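Local coordinates for YokD protein (Bacillus subtilis, PDB 2NYG) that binds coenzyme A and belongs to the aminoglycoside N-acetyltransferase family, acting as a homodimer that may contribute to antibiotic resistance, at residues P123-S128 with S134-G139; H185-R190 with K261-N266. All blocks are in the same frame, centred on the assembly; numbering follows the deposited sequence.

Overall arrangement
Along the chain the two contacts come in series. Contact 1 closes first, over the five residues between 123-128 and 134-139, and makes a beta hairpin at one margin of the seven-strand mixed sheet, with strand 126-127 outermost and strand 135-139 next to strand 65-69. Contact 2 opens later, at the end of helix 183-187, and closes a loop of 70 residues that takes in the small antiparallel sheet, helix 224-234 and strands 238-242 and 245-251 of the main sheet before helix 252-268 returns. Neither loop encloses or crosses the other. The centres of contact 1 and contact 2 are about 27 Å apart, on opposite sides of the chain's centre.

Contact 1: residues P123-S128 with S134-G139; sequences PEVKRS and SFVAWG
S128 OG takes the amide hydrogen of F135, 2.7 Å from OG to F135 N and nearly straight at 166°, at the loop end of a beta hairpin. The S128 hydroxyl sits between its own backbone N and carbonyl carbon (chi1 51°), which swings OG across to the opposite arm. S128 N in turn gives its hydrogen to F135 O, so backbone and side chain of one serine hold both backbone polar groups of F135, N-H and C=O. Further along, K126 and A137 form an antiparallel hydrogen-bonded pair: K126 N to A137 O and A137 N to K126 O are both 2.8 Å.

Between these two rungs R127 and V136 make a non-hydrogen-bonded pair, and their side chains lie alongside each other, pointing the same way, with R127 CG 3.7 Å from V136 CG1. The arginine chain is extended from CG to NE, and this carries its guanidinium past the valine to S134, whose OG lies at the edge of the group near its plane. The bond from R127 NE to S134 OG is weak; the firmer partners of these two groups are T106 O and S70 O for R127 NH2, and S70 O for S134 OG. Strand 135-139 is also bonded through its backbone to strand 65-69, so the hairpin extends the main mixed sheet, and F119 of helix 114-119 packs on V125, V136 and W138.

Toward the open end, V125 CG1 rests on V136 CB at 3.9 Å while CG2 reaches W138 CB, the valine and tryptophan side chains crossing at about a right angle. P123 O lies in the plane of the W138 ring, 3.9 Å from CD1. A water joins the arms here, donating to E124 O and accepting from G139 N at 3.0 Å.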
# COMPACT_ATOMS: atom_id res chain seq x y z
N PRO A 123 1.23 11.92 0.95
CA PRO A 123 1.80 13.15 1.50
C PRO A 123 0.84 13.91 2.40
O PRO A 123 -0.27 14.29 1.98
CB PRO A 123 2.16 13.95 0.26
CG PRO A 123 2.38 12.91 -0.78
CD PRO A 123 1.26 11.95 -0.52
N GLU A 124 1.26 14.11 3.65
CA GLU A 124 0.50 14.87 4.64
C GLU A 124 -0.56 14.14 5.46
O GLU A 124 -1.30 14.75 6.22
CB GLU A 124 -0.09 16.10 3.96
CG GLU A 124 0.94 16.82 3.12
CD GLU A 124 1.10 18.26 3.49
OE1 GLU A 124 0.25 19.07 3.07
OE2 GLU A 124 2.08 18.58 4.22
N VAL A 125 -0.63 12.82 5.31
CA VAL A 125 -1.58 12.02 6.05
C VAL A 125 -0.95 11.54 7.36
O VAL A 125 0.17 11.03 7.37
CB VAL A 125 -2.00 10.79 5.23
CG1 VAL A 125 -2.89 9.88 6.06
CG2 VAL A 125 -2.70 11.23 3.97
N LYS A 126 -1.68 11.70 8.46
CA LYS A 126 -1.18 11.27 9.75
C LYS A 126 -1.90 10.00 10.19
O LYS A 126 -3.00 9.70 9.71
CB LYS A 126 -1.40 12.36 10.78
CG LYS A 126 -0.56 13.61 10.57
CD LYS A 126 0.80 13.51 11.26
CE LYS A 126 1.40 14.89 11.43
NZ LYS A 126 1.48 15.59 10.12
N ARG A 127 -1.29 9.26 11.12
CA ARG A 127 -1.85 8.01 11.63
C ARG A 127 -1.74 7.96 13.15
O ARG A 127 -0.72 8.33 13.71
CB ARG A 127 -1.08 6.83 11.04
CG ARG A 127 -1.68 5.47 11.29
CD ARG A 127 -0.90 4.41 10.56
NE ARG A 127 -1.51 3.10 10.67
CZ ARG A 127 -0.97 1.99 10.17
NH1 ARG A 127 0.18 2.04 9.52
NH2 ARG A 127 -1.59 0.82 10.33
N SER A 128 -2.81 7.49 13.80
CA SER A 128 -2.84 7.38 15.26
C SER A 128 -1.99 6.20 15.76
O SER A 128 -1.67 5.27 15.02
CB SER A 128 -4.29 7.24 15.74
OG SER A 128 -4.96 6.21 15.04
N SER A 134 -6.07 1.74 14.50
CA SER A 134 -5.56 3.06 14.16
C SER A 134 -6.42 3.68 13.08
O SER A 134 -7.18 3.00 12.39
CB SER A 134 -4.12 2.97 13.67
OG SER A 134 -3.95 1.90 12.75
N PHE A 135 -6.31 5.00 12.98
CA PHE A 135 -7.00 5.77 11.96
C PHE A 135 -5.94 6.61 11.28
O PHE A 135 -4.82 6.74 11.77
CB PHE A 135 -8.05 6.69 12.60
CG PHE A 135 -9.26 5.97 13.09
CD1 PHE A 135 -10.38 5.84 12.27
CD2 PHE A 135 -9.29 5.43 14.37
CE1 PHE A 135 -11.53 5.19 12.74
CE2 PHE A 135 -10.42 4.77 14.84
CZ PHE A 135 -11.55 4.65 14.02
N VAL A 136 -6.29 7.15 10.13
CA VAL A 136 -5.40 8.00 9.37
C VAL A 136 -6.24 9.20 8.99
O VAL A 136 -7.43 9.05 8.69
CB VAL A 136 -4.91 7.31 8.11
CG1 VAL A 136 -3.84 6.31 8.46
CG2 VAL A 136 -6.06 6.61 7.45
N ALA A 137 -5.64 10.38 9.01
CA ALA A 137 -6.38 11.57 8.65
C ALA A 137 -5.51 12.57 7.92
O ALA A 137 -4.29 12.61 8.07
CB ALA A 137 -6.98 12.21 9.90
N TRP A 138 -6.18 13.37 7.10
CA TRP A 138 -5.59 14.42 6.28
C TRP A 138 -6.51 15.62 6.46
O TRP A 138 -7.73 15.46 6.46
CB TRP A 138 -5.61 14.01 4.80
CG TRP A 138 -5.10 15.05 3.84
CD1 TRP A 138 -3.84 15.14 3.33
CD2 TRP A 138 -5.84 16.14 3.28
NE1 TRP A 138 -3.75 16.21 2.48
CE2 TRP A 138 -4.96 16.84 2.43
CE3 TRP A 138 -7.16 16.60 3.40
CZ2 TRP A 138 -5.36 17.97 1.71
CZ3 TRP A 138 -7.55 17.72 2.68
CH2 TRP A 138 -6.65 18.40 1.84
N GLY A 139 -5.94 16.81 6.61
CA GLY A 139 -6.80 17.97 6.75
C GLY A 139 -6.66 18.84 7.98
O GLY A 139 -5.86 18.58 8.87
O HOH W 1 -3.10 17.45 6.12

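Contact 2: residues H185-R190 with K261-N266; sequences HLAEYR and KWFINN
The C-terminal end of helix 183-187 and the type I beta turn that follows it, A187 to R190, lie against one side of helix 252-268, and F263 is the main residue on the side of that helix. CG anti to the carbonyl carbon (chi1 -77°) points the F263 ring at the turn, and its edge meets A187, CD2 standing 4.2 Å from A187 CB near the ring plane. On the next ring atoms lies E188, whose CG is 3.9 Å from F263 CE2; the two side chains cross at a slant, yet the carboxylate and ring planes are only 11° apart.

No hydrogen bond spans the segments, so this is apolar packing of a helix against a helix-to-turn junction, away from the coenzyme A site. The E188 carboxylate is held by bonds that do not cross the contact: H185 ND1 donates to E188 OE1 at 3.0 Å, nearly along the C-O axis, and R220 N, outside both segments, bonds OE2. The turn itself is closed by R190 N bonding A187 O. R190, the last residue of the turn, forms a salt bridge through NE with E157, while R190 O lies 4.3 Å from I264 CD1.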
# COMPACT_ATOMS: atom_id res chain seq x y z
N HIS A 185 -19.04 1.17 16.55
CA HIS A 185 -18.31 0.58 17.65
C HIS A 185 -18.35 1.53 18.85
O HIS A 185 -18.45 1.08 19.98
CB HIS A 185 -16.83 0.34 17.30
CG HIS A 185 -16.59 -0.86 16.43
ND1 HIS A 185 -16.90 -2.15 16.83
CD2 HIS A 185 -16.01 -0.98 15.21
CE1 HIS A 185 -16.52 -3.00 15.89
NE2 HIS A 185 -15.98 -2.31 14.90
N LEU A 186 -18.26 2.83 18.60
CA LEU A 186 -18.29 3.80 19.69
C LEU A 186 -19.52 3.64 20.60
O LEU A 186 -19.40 3.73 21.82
CB LEU A 186 -18.23 5.23 19.14
CG LEU A 186 -18.32 6.39 20.15
CD1 LEU A 186 -17.16 6.38 21.15
CD2 LEU A 186 -18.33 7.69 19.36
N ALA A 187 -20.69 3.41 20.00
CA ALA A 187 -21.90 3.22 20.78
C ALA A 187 -21.75 2.04 21.76
O ALA A 187 -22.27 2.07 22.87
CB ALA A 187 -23.08 2.99 19.86
N GLU A 188 -21.01 1.01 21.35
CA GLU A 188 -20.80 -0.16 22.20
C GLU A 188 -20.11 0.18 23.52
O GLU A 188 -20.04 -0.67 24.41
CB GLU A 188 -20.02 -1.25 21.46
CG GLU A 188 -20.86 -1.95 20.39
CD GLU A 188 -20.09 -2.95 19.55
OE1 GLU A 188 -19.12 -2.55 18.87
OE2 GLU A 188 -20.46 -4.14 19.56
N TYR A 189 -19.60 1.40 23.66
CA TYR A 189 -18.96 1.81 24.91
C TYR A 189 -19.90 2.73 25.72
O TYR A 189 -19.52 3.27 26.76
CB TYR A 189 -17.65 2.56 24.65
CG TYR A 189 -16.56 1.77 23.94
CD1 TYR A 189 -16.60 1.59 22.56
CD2 TYR A 189 -15.46 1.27 24.64
CE1 TYR A 189 -15.57 0.93 21.89
CE2 TYR A 189 -14.42 0.62 23.98
CZ TYR A 189 -14.48 0.46 22.60
OH TYR A 189 -13.46 -0.16 21.91
N ARG A 190 -21.13 2.88 25.24
CA ARG A 190 -22.12 3.72 25.90
C ARG A 190 -23.38 2.95 26.27
O ARG A 190 -24.43 3.54 26.52
CB ARG A 190 -22.46 4.89 24.96
CG ARG A 190 -21.23 5.68 24.55
CD ARG A 190 -21.47 6.79 23.53
NE ARG A 190 -20.33 7.69 23.49
CZ ARG A 190 -20.20 8.73 22.67
NH1 ARG A 190 -21.15 9.02 21.79
NH2 ARG A 190 -19.11 9.49 22.74
N LYS A 261 -29.08 3.66 21.18
CA LYS A 261 -30.47 3.34 21.48
C LYS A 261 -30.93 1.98 20.97
O LYS A 261 -31.52 1.20 21.71
CB LYS A 261 -31.37 4.46 20.97
CG LYS A 261 -31.13 5.73 21.73
CD LYS A 261 -31.98 6.88 21.28
CE LYS A 261 -31.78 8.06 22.21
NZ LYS A 261 -32.72 9.17 21.93
N TRP A 262 -30.64 1.69 19.71
CA TRP A 262 -31.00 0.39 19.14
C TRP A 262 -30.41 -0.69 20.05
O TRP A 262 -31.09 -1.64 20.41
CB TRP A 262 -30.44 0.26 17.73
CG TRP A 262 -30.90 -0.95 16.99
CD1 TRP A 262 -31.90 -1.02 16.07
CD2 TRP A 262 -30.37 -2.28 17.10
NE1 TRP A 262 -32.02 -2.30 15.58
CE2 TRP A 262 -31.09 -3.10 16.20
CE3 TRP A 262 -29.35 -2.86 17.87
CZ2 TRP A 262 -30.83 -4.46 16.05
CZ3 TRP A 262 -29.08 -4.21 17.71
CH2 TRP A 262 -29.82 -5.00 16.81
N PHE A 263 -29.14 -0.55 20.42
CA PHE A 263 -28.48 -1.51 21.30
C PHE A 263 -29.14 -1.57 22.68
O PHE A 263 -29.46 -2.65 23.17
CB PHE A 263 -27.00 -1.15 21.50
CG PHE A 263 -26.11 -1.52 20.34
CD1 PHE A 263 -26.17 -2.78 19.77
CD2 PHE A 263 -25.17 -0.61 19.85
CE1 PHE A 263 -25.32 -3.14 18.73
CE2 PHE A 263 -24.32 -0.96 18.81
CZ PHE A 263 -24.39 -2.22 18.25
N ILE A 264 -29.32 -0.41 23.31
CA ILE A 264 -29.90 -0.34 24.64
C ILE A 264 -31.28 -0.99 24.74
O ILE A 264 -31.54 -1.80 25.65
CB ILE A 264 -30.04 1.13 25.13
CG1 ILE A 264 -28.65 1.74 25.33
CG2 ILE A 264 -30.81 1.19 26.44
CD1 ILE A 264 -28.68 3.19 25.80
N ASN A 265 -32.16 -0.64 23.81
CA ASN A 265 -33.51 -1.17 23.82
C ASN A 265 -33.64 -2.56 23.23
O ASN A 265 -34.70 -3.18 23.30
CB ASN A 265 -34.44 -0.22 23.08
CG ASN A 265 -34.70 1.08 23.84
OD1 ASN A 265 -35.00 1.06 25.04
ND2 ASN A 265 -34.58 2.22 23.16
N ASN A 266 -32.57 -3.08 22.65
CA ASN A 266 -32.69 -4.40 22.07
C ASN A 266 -32.10 -5.47 22.96
O ASN A 266 -32.40 -6.63 22.76
CB ASN A 266 -32.02 -4.43 20.74
CG ASN A 266 -32.96 -4.79 19.60
OD1 ASN A 266 -33.84 -4.01 19.21
ND2 ASN A 266 -32.77 -5.97 19.04